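Local coordinates for protein P450 epoxidase (Sorangium cellulosum, PDB 1Q5D) that is a haem-containing cytochrome P450 of mainly helical fold, binding protoporphyrin IX with iron and holding the ligand EPB in a pocket beside it, at residues 85-90 against 181-186; 93-98 against 104-109; 156-161 against 254-259; 210-215 against 224-229. All blocks are in the same frame, centred on the assembly; numbering follows the deposited sequence.

Contact 1 (85-90 against 181-186); sequences PELSDM and RALGVG. With EPB (7,11-dihydroxy-8,8,10,12,16-pentamethyl-3-[1-methyl-2-(2-methyl-thiazol-4-yl)vinyl]-4,17-dioxabicyclo[14.1.0]heptadecane-5,9-dione), chain C.
Leu-87 pushes one methyl, CD1, into the notch between Ala-182 and Leu-183. CD1 lies 3.6 Å from Ala-182 CB. The same methyl is 3.9 Å from Leu-183 CD2, so one bump meets both walls of a shallow hollow. The two leucine side chains cross at about a right angle, and each uses a branch end rather than its full length. Leu-87 sits at the N-cap position of helix 88-93, where a 3-10 segment gives way to the helix. Met-90, one turn on, reaches the other branch of Leu-183, with Met-90 SD 4.2 Å from Leu-183 CD1. Its CG lies anti to the backbone N (chi1 -170°), the next bond is also extended, and the chain bends only at the last torsion.

Leu-183 therefore works as a wedge with two different sides. CD2 faces Leu-87, while CD1 faces EPB and lies 3.6 Å from EPB N26 of the thiazole. The thiazole methyl is close to both segments: EPB C27 is 3.6 Å from Leu-183 CD1 and 3.9 Å from Met-90 O. Next in the chain, Gly-184 CA comes within 3.6 Å of EPB C30. A type I turn from Ala-182 to Val-185 brings this backbone up to the ligand. The Leu-183 carbonyl is hydrogen-bonded to Tyr-80, and Val-202 of helix 195-218 also packs on Leu-87. No hydrogen bond links the two segments. The arrangement is an apolar wall of the EPB pocket in a cytochrome P450, built where the ends of two helices meet.

Contact 2 (93-98 against 104-109); sequences YGLFGL and ARVRKL. With EPB (7,11-dihydroxy-8,8,10,12,16-pentamethyl-3-[1-methyl-2-(2-methyl-thiazol-4-yl)vinyl]-4,17-dioxabicyclo[14.1.0]heptadecane-5,9-dione), chain C.
Val-106 offers a different methyl to each of two leucines, Leu-95 and Leu-98 of the same loop. Val-106 CG2 meets Leu-98 CD1 at 3.6 Å, and these side chains cross at about a right angle. Val-106 CG1 meets Leu-95 CD2 at 3.9 Å. The packing between the segments is apolar and has no hydrogen bond. The loop is curled tightly, since Gly-94 O accepts from both Gly-97 N and Leu-98 N.

In this cytochrome P450 fold the loop leads from helix 88-93 to helix 100-110 and lines both the haem and the EPB pockets. The ring of Phe-96 lies against EPB. EPB C24 of the thiazole stands 3.6 Å above the plane of the Phe-96 ring, over its centre. The closest pair is Phe-96 CE1 to EPB C23, at 3.4 Å.

Arg-107 serves the haem. Its aliphatic part lies across Leu-95, with Arg-107 CD 4.0 Å from Leu-95 CD1. The chain bends at chi2 (-59°) and again at chi3, and its guanidinium ends beside the haem propionate. NE is hydrogen-bonded to Asn-111, and NH1 to Val-364 O and a propionate oxygen.

Contact 3 (156-161 against 254-259); sequences RAISAL and AGTDTT. With HEM (protoporphyrin IX containing Fe), chain B.
The backbones of helix 154-161 and of the 254-259 segment come closest at Ile-158 and Gly-255, with 7.6 Å between their CA atoms. Ile-158 spans the gap with a single methyl. Its CG1 branch is anti to the carbonyl carbon (chi1 -68°) and is extended to CD1. Ile-158 CD1 rests on bare backbone, 3.8 Å from Gly-255 C. The glycine brings no side chain between the methyl and the main chain. Thr-256 is at the margin, and its hydroxyl is hydrogen-bonded to Ile-252 O.

Gly-255 also touches the haem, with its CA 3.3 Å from HEM C2C. Ala-254 CB sits 3.4 Å from HEM CHD. Two threonine hydroxyls bond back to carbonyls four residues earlier. Thr-258 OG1 donates to Ala-254 O at 2.7 Å, in the carbonyl plane and on a lone pair. Thr-259 OG1 donates to Gly-255 O at 2.8 Å, but it approaches from above the carbonyl plane, 41° out of it. These bonds tie the turn between helix 241-255 and helix 257-272 to the start of the second helix. A water also donates to Ala-254 O. The oxygen of that water binds the haem iron, HEM FE, at 2.2 Å. Ala-254 O thus accepts from both the threonine and the iron-bound water. Asp-257, hydrogen-bonded to Ser-177, follows the turn. The sequence Ala-Gly-Thr-Asp-Thr-Thr and its interrupted helix form the I-helix kink over the distal face of the haem, a hallmark of cytochromes P450.

Contact 4 (210-215 against 224-229); sequences HGVLDE and DVLTML
This is a small apolar contact between two helices that are close in the chain, 195-218 and 225-234, well out from the centre of the fold. Leu-226 carries the contact, pointing at the other helix. Both of its methyls meet Leu-213 CD2, and CD1 also meets Val-212 CG1. Leu-226 CD2 touches Leu-213 CD2 at 3.8 Å, and Leu-226 CD1 touches Val-212 CG1 at 4.0 Å. Both partners cross Leu-226 at about a right angle. Val-212 reaches the leucine with the methyl that is anti to the main-chain N (chi1 167°). Leu-244 and Val-248 of helix 241-255 pack on Leu-213 and Leu-226 respectively.

The start of helix 225-234 is held by its N-cap, Asp-224. Asp-224 OD2 accepts from Thr-227 N at 2.9 Å, with an N-H...O angle of 158°. Thr-227 OG1 donates to the same oxygen, also at 2.9 Å. The two donors come from opposite faces of the carboxylate plane. Salt bridges to Arg-216 and Lys-163 would balance the charge of this buried carboxylate. The arrangement is the capped start of helix 225-234 packed against helix 195-218 of the P450 fold.

How the contacts relate
Contacts 1, 2 and 3 border the two bound groups, while contact 4 lies farther out. Contacts 1 and 2 adjoin in the sequence, have centres about 17 Å apart and both touch EPB: contact 1 at the thiazole methyl and the macrocycle, contact 2 over the thiazole ring. The 254-259 side of contact 3 lies over the haem; the centre of contact 3 is about 20 Å from that of contact 1 and about 19 Å from that of contact 2. Ala-254 and Thr-258 also touch EPB. Contact 4 is nested within the chain loop closed by contact 3. It touches contact 3 through Val-225 CG2 and Leu-161 CD1, 3.7 Å apart, and contact 2 through Leu-229 CD2 and Leu-109 CD2, 4.0 Å apart.

Contact 1 (85-90 against 181-186)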
# COMPACT_ATOMS: atom_id res chain seq x y z
N PRO A 85 6.09 -3.49 -21.47
CA PRO A 85 7.51 -3.16 -21.68
C PRO A 85 7.86 -1.75 -21.22
O PRO A 85 9.04 -1.47 -21.01
CB PRO A 85 7.68 -3.26 -23.19
CG PRO A 85 6.55 -4.09 -23.65
CD PRO A 85 5.40 -3.83 -22.73
N GLU A 86 6.84 -0.90 -21.09
CA GLU A 86 7.01 0.47 -20.60
C GLU A 86 7.47 0.47 -19.14
O GLU A 86 7.98 1.48 -18.66
CB GLU A 86 5.69 1.24 -20.71
CG GLU A 86 5.31 1.64 -22.13
CD GLU A 86 4.60 0.53 -22.89
OE1 GLU A 86 4.32 -0.54 -22.29
OE2 GLU A 86 4.31 0.73 -24.10
N LEU A 87 7.26 -0.66 -18.46
CA LEU A 87 7.61 -0.79 -17.04
C LEU A 87 8.83 -1.71 -16.82
O LEU A 87 9.17 -2.04 -15.68
CB LEU A 87 6.39 -1.30 -16.24
CG LEU A 87 5.32 -0.23 -16.02
CD1 LEU A 87 4.10 -0.75 -15.26
CD2 LEU A 87 5.92 0.97 -15.29
N SER A 88 9.47 -2.11 -17.91
CA SER A 88 10.61 -3.03 -17.86
C SER A 88 11.73 -2.51 -16.95
O SER A 88 12.25 -3.25 -16.10
CB SER A 88 11.16 -3.25 -19.27
OG SER A 88 12.11 -4.29 -19.27
N ASP A 89 12.10 -1.25 -17.15
CA ASP A 89 13.11 -0.62 -16.31
C ASP A 89 12.71 -0.61 -14.83
O ASP A 89 13.52 -0.91 -13.96
CB ASP A 89 13.35 0.82 -16.78
CG ASP A 89 14.40 0.90 -17.87
OD1 ASP A 89 14.68 2.02 -18.34
OD2 ASP A 89 14.99 -0.11 -18.30
N MET A 90 11.46 -0.26 -14.55
CA MET A 90 10.99 -0.21 -13.16
C MET A 90 11.02 -1.58 -12.50
O MET A 90 11.27 -1.70 -11.29
CB MET A 90 9.59 0.36 -13.07
CG MET A 90 9.20 0.64 -11.63
SD MET A 90 7.52 1.16 -11.39
CE MET A 90 7.62 2.83 -12.02
N ARG A 181 -1.51 -1.38 -10.77
CA ARG A 181 -2.27 -2.41 -11.50
C ARG A 181 -1.46 -3.04 -12.63
O ARG A 181 -1.50 -4.27 -12.82
CB ARG A 181 -3.54 -1.81 -12.12
CG ARG A 181 -4.68 -1.54 -11.16
CD ARG A 181 -5.86 -0.84 -11.82
NE ARG A 181 -7.12 -1.06 -11.13
CZ ARG A 181 -7.76 -0.11 -10.47
NH1 ARG A 181 -7.25 1.12 -10.39
NH2 ARG A 181 -8.90 -0.39 -9.86
N ALA A 182 -0.77 -2.21 -13.40
CA ALA A 182 -0.02 -2.69 -14.56
C ALA A 182 1.08 -3.65 -14.14
O ALA A 182 1.41 -4.60 -14.85
CB ALA A 182 0.57 -1.53 -15.36
N LEU A 183 1.69 -3.38 -12.98
CA LEU A 183 2.74 -4.25 -12.47
C LEU A 183 2.20 -5.64 -12.16
O LEU A 183 2.97 -6.59 -11.98
CB LEU A 183 3.39 -3.63 -11.22
CG LEU A 183 4.38 -2.50 -11.49
CD1 LEU A 183 4.88 -1.88 -10.17
CD2 LEU A 183 5.55 -2.92 -12.38
N GLY A 184 0.89 -5.77 -12.10
CA GLY A 184 0.29 -7.07 -11.85
C GLY A 184 0.02 -7.91 -13.10
O GLY A 184 -0.30 -9.10 -12.98
N VAL A 185 0.12 -7.29 -14.28
CA VAL A 185 -0.20 -7.97 -15.54
C VAL A 185 0.85 -9.03 -15.79
O VAL A 185 2.04 -8.74 -15.90
CB VAL A 185 -0.25 -7.00 -16.75
CG1 VAL A 185 -0.44 -7.78 -18.08
CG2 VAL A 185 -1.37 -5.98 -16.59
N GLY A 186 0.40 -10.28 -15.84
CA GLY A 186 1.30 -11.39 -16.06
C GLY A 186 1.86 -11.95 -14.76
O GLY A 186 2.57 -12.95 -14.78
O16 EPB C . 0.09 -1.65 -5.31
C51 EPB C . 0.37 -3.29 -0.79
O41 EPB C . 2.36 -1.50 -0.65
C5 EPB C . 1.71 -2.70 -1.05
C4 EPB C . 2.15 -1.52 -2.07
C16 EPB C . 0.82 -2.57 -5.40
O1 EPB C . 2.15 -2.59 -5.01
C2 EPB C . 2.88 -1.36 -4.44
C3 EPB C . 3.28 -1.67 -2.94
C20 EPB C . 4.13 -1.25 -5.40
C21 EPB C . 3.72 -0.78 -6.79
C22 EPB C . 5.41 -1.53 -5.01
C23 EPB C . 6.69 -1.53 -5.72
N26 EPB C . 6.71 -1.92 -7.05
C25 EPB C . 7.97 -1.90 -7.54
C27 EPB C . 8.20 -2.26 -8.96
C24 EPB C . 7.90 -1.26 -5.21
S1 EPB C . 9.11 -1.44 -6.40
C15 EPB C . 0.32 -3.91 -5.99
C14 EPB C . 1.32 -4.63 -7.01
O14 EPB C . 1.60 -3.61 -7.95
C13 EPB C . 0.82 -6.04 -7.65
C29 EPB C . -0.48 -5.77 -8.49
C30 EPB C . 1.85 -6.56 -8.64
C12 EPB C . 0.44 -7.13 -6.49
O12 EPB C . -0.74 -7.60 -6.40
C11 EPB C . 1.44 -7.68 -5.40
C28 EPB C . 1.27 -9.22 -5.46
C10 EPB C . 1.33 -6.79 -4.20
O10 EPB C . 0.07 -7.03 -3.51
C9 EPB C . 2.52 -7.12 -3.31
C91 EPB C . 3.75 -6.78 -4.01
C8 EPB C . 2.65 -6.29 -2.09
C7 EPB C . 1.61 -5.10 -1.93
C6 EPB C . 2.65 -3.87 -1.78

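Contact 2 (93-98 against 104-109)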
# COMPACT_ATOMS: atom_id res chain seq x y z
N TYR A 93 15.22 -2.39 -12.28
CA TYR A 93 15.99 -1.44 -11.47
C TYR A 93 15.20 -0.90 -10.27
O TYR A 93 15.72 -0.13 -9.48
CB TYR A 93 16.51 -0.31 -12.37
CG TYR A 93 17.31 -0.86 -13.53
CD1 TYR A 93 16.79 -0.86 -14.83
CD2 TYR A 93 18.55 -1.44 -13.32
CE1 TYR A 93 17.52 -1.40 -15.89
CE2 TYR A 93 19.28 -1.98 -14.37
CZ TYR A 93 18.76 -1.96 -15.65
OH TYR A 93 19.48 -2.50 -16.69
N GLY A 94 13.94 -1.31 -10.14
CA GLY A 94 13.15 -0.90 -8.99
C GLY A 94 13.48 -1.74 -7.76
O GLY A 94 14.25 -2.68 -7.83
N LEU A 95 12.87 -1.39 -6.64
CA LEU A 95 13.19 -2.02 -5.37
C LEU A 95 12.83 -3.51 -5.31
O LEU A 95 13.46 -4.26 -4.57
CB LEU A 95 12.53 -1.25 -4.22
CG LEU A 95 13.15 0.12 -3.94
CD1 LEU A 95 12.36 0.86 -2.91
CD2 LEU A 95 14.60 -0.04 -3.47
N PHE A 96 11.84 -3.94 -6.09
CA PHE A 96 11.49 -5.37 -6.11
C PHE A 96 12.39 -6.18 -7.05
O PHE A 96 12.42 -7.42 -6.98
CB PHE A 96 10.02 -5.58 -6.51
CG PHE A 96 9.03 -5.20 -5.45
CD1 PHE A 96 7.68 -5.14 -5.75
CD2 PHE A 96 9.44 -4.90 -4.15
CE1 PHE A 96 6.74 -4.81 -4.79
CE2 PHE A 96 8.50 -4.56 -3.17
CZ PHE A 96 7.16 -4.50 -3.49
N GLY A 97 13.14 -5.51 -7.91
CA GLY A 97 13.95 -6.22 -8.88
C GLY A 97 15.44 -6.22 -8.61
O GLY A 97 16.14 -7.14 -9.02
N LEU A 98 15.94 -5.20 -7.92
CA LEU A 98 17.38 -5.09 -7.67
C LEU A 98 17.94 -6.27 -6.86
O LEU A 98 17.28 -6.78 -5.96
CB LEU A 98 17.67 -3.79 -6.91
CG LEU A 98 17.46 -2.48 -7.66
CD1 LEU A 98 17.59 -1.33 -6.68
CD2 LEU A 98 18.45 -2.35 -8.81
N ALA A 104 19.94 -2.82 -0.92
CA ALA A 104 20.33 -2.24 0.37
C ALA A 104 20.91 -0.85 0.18
O ALA A 104 20.66 0.05 0.98
CB ALA A 104 21.36 -3.16 1.10
N ARG A 105 21.68 -0.68 -0.89
CA ARG A 105 22.30 0.58 -1.21
C ARG A 105 21.24 1.65 -1.43
O ARG A 105 21.26 2.71 -0.81
CB ARG A 105 23.18 0.42 -2.45
CG ARG A 105 23.76 1.71 -3.00
CD ARG A 105 24.81 1.51 -4.10
NE ARG A 105 24.37 0.62 -5.18
CZ ARG A 105 23.44 0.92 -6.09
NH1 ARG A 105 22.81 2.08 -6.06
NH2 ARG A 105 23.11 0.02 -7.02
N VAL A 106 20.29 1.35 -2.31
CA VAL A 106 19.20 2.28 -2.59
C VAL A 106 18.39 2.62 -1.34
O VAL A 106 18.14 3.78 -1.08
CB VAL A 106 18.28 1.76 -3.71
CG1 VAL A 106 17.20 2.79 -4.03
CG2 VAL A 106 19.12 1.47 -4.96
N ARG A 107 18.00 1.61 -0.56
CA ARG A 107 17.26 1.86 0.69
C ARG A 107 18.06 2.70 1.69
O ARG A 107 17.53 3.62 2.31
CB ARG A 107 16.83 0.55 1.35
CG ARG A 107 15.67 -0.17 0.64
CD ARG A 107 14.40 0.66 0.54
NE ARG A 107 13.89 1.09 1.85
CZ ARG A 107 12.96 0.46 2.54
NH1 ARG A 107 12.42 -0.66 2.05
NH2 ARG A 107 12.56 0.94 3.73
N LYS A 108 19.34 2.38 1.85
CA LYS A 108 20.18 3.10 2.82
C LYS A 108 20.21 4.58 2.43
O LYS A 108 20.19 5.47 3.29
CB LYS A 108 21.60 2.49 2.85
CG LYS A 108 22.60 3.21 3.77
CD LYS A 108 23.72 2.26 4.23
CE LYS A 108 24.64 2.92 5.25
NZ LYS A 108 26.07 2.60 4.97
N LEU A 109 20.21 4.83 1.13
CA LEU A 109 20.20 6.19 0.59
C LEU A 109 18.90 6.97 0.85
O LEU A 109 18.95 8.15 1.20
CB LEU A 109 20.48 6.12 -0.91
CG LEU A 109 20.62 7.39 -1.75
CD1 LEU A 109 21.91 8.14 -1.41
CD2 LEU A 109 20.60 7.02 -3.21
O16 EPB C . 0.09 -1.65 -5.31
C51 EPB C . 0.37 -3.29 -0.79
O41 EPB C . 2.36 -1.50 -0.65
C5 EPB C . 1.71 -2.70 -1.05
C4 EPB C . 2.15 -1.52 -2.07
C16 EPB C . 0.82 -2.57 -5.40
O1 EPB C . 2.15 -2.59 -5.01
C2 EPB C . 2.88 -1.36 -4.44
C3 EPB C . 3.28 -1.67 -2.94
C20 EPB C . 4.13 -1.25 -5.40
C21 EPB C . 3.72 -0.78 -6.79
C22 EPB C . 5.41 -1.53 -5.01
C23 EPB C . 6.69 -1.53 -5.72
N26 EPB C . 6.71 -1.92 -7.05
C25 EPB C . 7.97 -1.90 -7.54
C27 EPB C . 8.20 -2.26 -8.96
C24 EPB C . 7.90 -1.26 -5.21
S1 EPB C . 9.11 -1.44 -6.40
C15 EPB C . 0.32 -3.91 -5.99
C14 EPB C . 1.32 -4.63 -7.01
O14 EPB C . 1.60 -3.61 -7.95
C13 EPB C . 0.82 -6.04 -7.65
C29 EPB C . -0.48 -5.77 -8.49
C30 EPB C . 1.85 -6.56 -8.64
C12 EPB C . 0.44 -7.13 -6.49
O12 EPB C . -0.74 -7.60 -6.40
C11 EPB C . 1.44 -7.68 -5.40
C28 EPB C . 1.27 -9.22 -5.46
C10 EPB C . 1.33 -6.79 -4.20
O10 EPB C . 0.07 -7.03 -3.51
C9 EPB C . 2.52 -7.12 -3.31
C91 EPB C . 3.75 -6.78 -4.01
C8 EPB C . 2.65 -6.29 -2.09
C7 EPB C . 1.61 -5.10 -1.93
C6 EPB C . 2.65 -3.87 -1.78

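Contact 3 (156-161 against 254-259)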
# COMPACT_ATOMS: atom_id res chain seq x y z
N ARG A 156 -1.24 14.40 -2.98
CA ARG A 156 -0.82 15.73 -2.53
C ARG A 156 0.36 15.58 -1.58
O ARG A 156 1.36 16.30 -1.69
CB ARG A 156 -1.97 16.50 -1.86
CG ARG A 156 -1.54 17.86 -1.26
CD ARG A 156 -1.63 19.06 -2.22
NE ARG A 156 -0.86 18.88 -3.46
CZ ARG A 156 0.38 19.32 -3.65
NH1 ARG A 156 1.01 19.98 -2.69
NH2 ARG A 156 0.99 19.11 -4.82
N ALA A 157 0.28 14.60 -0.67
CA ALA A 157 1.36 14.36 0.30
C ALA A 157 2.67 14.04 -0.40
O ALA A 157 3.73 14.64 -0.12
CB ALA A 157 0.98 13.19 1.22
N ILE A 158 2.62 13.06 -1.31
CA ILE A 158 3.80 12.67 -2.04
C ILE A 158 4.34 13.84 -2.89
O ILE A 158 5.54 14.05 -2.94
CB ILE A 158 3.52 11.44 -2.93
CG1 ILE A 158 3.27 10.21 -2.05
CG2 ILE A 158 4.68 11.18 -3.87
CD1 ILE A 158 2.94 8.94 -2.82
N SER A 159 3.45 14.56 -3.56
CA SER A 159 3.84 15.70 -4.39
C SER A 159 4.47 16.83 -3.58
O SER A 159 5.38 17.51 -4.05
CB SER A 159 2.65 16.24 -5.15
OG SER A 159 2.42 15.47 -6.32
N ALA A 160 3.97 17.03 -2.37
CA ALA A 160 4.58 17.99 -1.45
C ALA A 160 6.00 17.54 -1.10
O ALA A 160 6.93 18.35 -1.08
CB ALA A 160 3.72 18.14 -0.19
N LEU A 161 6.17 16.24 -0.83
CA LEU A 161 7.50 15.71 -0.50
C LEU A 161 8.46 15.85 -1.69
O LEU A 161 9.67 16.04 -1.52
CB LEU A 161 7.37 14.24 -0.08
CG LEU A 161 8.65 13.43 0.14
CD1 LEU A 161 9.32 13.80 1.47
CD2 LEU A 161 8.35 11.93 0.10
N ALA A 254 3.42 3.10 -4.98
CA ALA A 254 3.24 2.34 -3.75
C ALA A 254 2.48 3.13 -2.70
O ALA A 254 1.79 2.54 -1.85
CB ALA A 254 4.59 1.88 -3.20
N GLY A 255 2.59 4.45 -2.76
CA GLY A 255 2.09 5.31 -1.69
C GLY A 255 0.75 5.95 -1.93
O GLY A 255 0.23 6.66 -1.07
N THR A 256 0.18 5.71 -3.11
CA THR A 256 -1.08 6.32 -3.47
C THR A 256 -2.30 5.53 -3.01
O THR A 256 -2.98 5.91 -2.05
CB THR A 256 -1.11 6.53 -4.98
OG1 THR A 256 -0.15 7.53 -5.32
CG2 THR A 256 -2.42 7.14 -5.41
N ASP A 257 -2.59 4.42 -3.70
CA ASP A 257 -3.80 3.69 -3.40
C ASP A 257 -3.79 3.07 -1.99
O ASP A 257 -4.81 3.03 -1.33
CB ASP A 257 -4.04 2.62 -4.48
CG ASP A 257 -4.53 3.23 -5.80
OD1 ASP A 257 -4.67 4.47 -5.87
OD2 ASP A 257 -4.80 2.56 -6.81
N THR A 258 -2.64 2.60 -1.56
CA THR A 258 -2.51 2.04 -0.22
C THR A 258 -3.06 3.04 0.79
O THR A 258 -3.91 2.70 1.61
CB THR A 258 -1.03 1.72 0.08
OG1 THR A 258 -0.23 2.88 -0.15
CG2 THR A 258 -0.48 0.72 -0.92
N THR A 259 -2.60 4.28 0.71
CA THR A 259 -3.01 5.26 1.71
C THR A 259 -4.49 5.65 1.60
O THR A 259 -5.13 5.93 2.60
CB THR A 259 -2.14 6.52 1.62
OG1 THR A 259 -0.75 6.15 1.55
CG2 THR A 259 -2.26 7.32 2.91
CHA HEM B . 6.81 -1.68 0.56
CHB HEM B . 2.52 -1.66 2.75
CHC HEM B . 2.29 3.17 2.24
CHD HEM B . 6.27 3.05 -0.45
C1A HEM B . 5.71 -2.08 1.28
C2A HEM B . 5.47 -3.40 1.79
C3A HEM B . 4.27 -3.40 2.38
C4A HEM B . 3.72 -2.07 2.27
CMA HEM B . 3.60 -4.62 3.08
CAA HEM B . 6.44 -4.60 1.67
CBA HEM B . 6.03 -5.51 0.50
CGA HEM B . 6.95 -6.72 0.47
O1A HEM B . 6.86 -7.53 -0.50
O2A HEM B . 7.78 -6.87 1.41
C1B HEM B . 2.12 -0.35 2.79
C2B HEM B . 0.89 0.09 3.41
C3B HEM B . 0.81 1.40 3.25
C4B HEM B . 1.99 1.86 2.54
CMB HEM B . -0.18 -0.79 4.09
CAB HEM B . -0.37 2.21 3.81
CBB HEM B . -0.67 3.42 3.35
C1C HEM B . 3.36 3.58 1.50
C2C HEM B . 3.71 4.95 1.18
C3C HEM B . 4.82 4.90 0.43
C4C HEM B . 5.20 3.51 0.28
CMC HEM B . 2.90 6.19 1.65
CAC HEM B . 5.64 6.03 -0.22
CBC HEM B . 5.46 7.30 0.14
C1D HEM B . 6.73 1.76 -0.48
C2D HEM B . 7.84 1.33 -1.29
C3D HEM B . 8.02 -0.13 -0.98
C4D HEM B . 6.99 -0.45 -0.03
CMD HEM B . 8.67 2.20 -2.24
CAD HEM B . 9.09 -1.08 -1.54
CBD HEM B . 10.11 -1.26 -0.41
CGD HEM B . 11.21 -2.21 -0.82
O1D HEM B . 10.91 -3.15 -1.60
O2D HEM B . 12.38 -2.02 -0.39
NA HEM B . 4.63 -1.28 1.58
NB HEM B . 2.79 0.75 2.26
NC HEM B . 4.28 2.74 0.93
ND HEM B . 6.25 0.68 0.25
FE HEM B . 4.55 0.75 1.40
O HOH W 1 3.39 0.30 -0.42

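Contact 4 (210-215 against 224-229)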
# COMPACT_ATOMS: atom_id res chain seq x y z
N HIS A 210 9.85 12.48 -15.83
CA HIS A 210 11.09 12.87 -16.49
C HIS A 210 11.24 14.40 -16.51
O HIS A 210 12.33 14.94 -16.25
CB HIS A 210 11.12 12.31 -17.92
CG HIS A 210 12.40 12.58 -18.65
ND1 HIS A 210 13.61 12.06 -18.24
CD2 HIS A 210 12.65 13.30 -19.77
CE1 HIS A 210 14.56 12.46 -19.07
NE2 HIS A 210 14.00 13.21 -20.01
N GLY A 211 10.13 15.09 -16.77
CA GLY A 211 10.11 16.55 -16.76
C GLY A 211 10.35 17.17 -15.39
O GLY A 211 11.04 18.20 -15.28
N VAL A 212 9.77 16.57 -14.36
CA VAL A 212 9.96 17.01 -12.98
C VAL A 212 11.42 16.83 -12.57
O VAL A 212 12.01 17.73 -11.98
CB VAL A 212 9.03 16.24 -12.00
CG1 VAL A 212 9.45 16.48 -10.54
CG2 VAL A 212 7.59 16.64 -12.22
N LEU A 213 11.99 15.68 -12.89
CA LEU A 213 13.37 15.42 -12.55
C LEU A 213 14.36 16.34 -13.30
O LEU A 213 15.32 16.83 -12.70
CB LEU A 213 13.72 13.95 -12.80
CG LEU A 213 12.98 12.92 -11.92
CD1 LEU A 213 13.37 11.50 -12.31
CD2 LEU A 213 13.28 13.18 -10.46
N ASP A 214 14.12 16.55 -14.59
CA ASP A 214 14.96 17.46 -15.38
C ASP A 214 14.88 18.89 -14.83
O ASP A 214 15.88 19.61 -14.84
CB ASP A 214 14.54 17.47 -16.84
CG ASP A 214 15.04 16.26 -17.62
OD1 ASP A 214 16.08 15.67 -17.26
OD2 ASP A 214 14.44 15.81 -18.61
N GLU A 215 13.70 19.32 -14.40
CA GLU A 215 13.54 20.67 -13.83
C GLU A 215 14.28 20.80 -12.50
O GLU A 215 14.89 21.85 -12.22
CB GLU A 215 12.06 21.04 -13.65
CG GLU A 215 11.79 22.53 -13.44
CD GLU A 215 11.89 22.99 -11.98
OE1 GLU A 215 11.89 22.15 -11.06
OE2 GLU A 215 11.96 24.23 -11.74
N ASP A 224 16.02 18.65 0.27
CA ASP A 224 15.06 18.22 -0.74
C ASP A 224 15.37 16.80 -1.16
O ASP A 224 16.51 16.49 -1.49
CB ASP A 224 15.11 19.18 -1.93
CG ASP A 224 14.14 18.80 -3.03
OD1 ASP A 224 12.92 18.85 -2.78
OD2 ASP A 224 14.50 18.43 -4.16
N VAL A 225 14.37 15.93 -1.14
CA VAL A 225 14.60 14.51 -1.38
C VAL A 225 15.10 14.26 -2.79
O VAL A 225 16.12 13.59 -2.99
CB VAL A 225 13.31 13.66 -1.17
CG1 VAL A 225 13.54 12.22 -1.60
CG2 VAL A 225 12.85 13.73 0.26
N LEU A 226 14.37 14.80 -3.76
CA LEU A 226 14.76 14.65 -5.17
C LEU A 226 16.15 15.21 -5.45
O LEU A 226 16.97 14.55 -6.09
CB LEU A 226 13.72 15.28 -6.10
CG LEU A 226 12.44 14.48 -6.34
CD1 LEU A 226 11.63 15.14 -7.45
CD2 LEU A 226 12.73 13.00 -6.69
N THR A 227 16.41 16.43 -4.99
CA THR A 227 17.76 16.99 -5.17
C THR A 227 18.80 16.04 -4.60
O THR A 227 19.84 15.78 -5.22
CB THR A 227 17.87 18.36 -4.47
OG1 THR A 227 17.05 19.31 -5.16
CG2 THR A 227 19.29 18.94 -4.61
N MET A 228 18.53 15.52 -3.41
CA MET A 228 19.45 14.58 -2.77
C MET A 228 19.69 13.36 -3.65
O MET A 228 20.84 12.94 -3.86
CB MET A 228 18.91 14.16 -1.39
CG MET A 228 19.85 13.22 -0.63
SD MET A 228 19.59 11.49 -1.10
CE MET A 228 17.87 11.27 -0.50
N LEU A 229 18.61 12.79 -4.18
CA LEU A 229 18.73 11.63 -5.06
C LEU A 229 19.52 11.99 -6.32
O LEU A 229 20.42 11.26 -6.75
CB LEU A 229 17.34 11.06 -5.42
CG LEU A 229 16.56 10.45 -4.26
CD1 LEU A 229 15.09 10.16 -4.64
CD2 LEU A 229 17.26 9.19 -3.73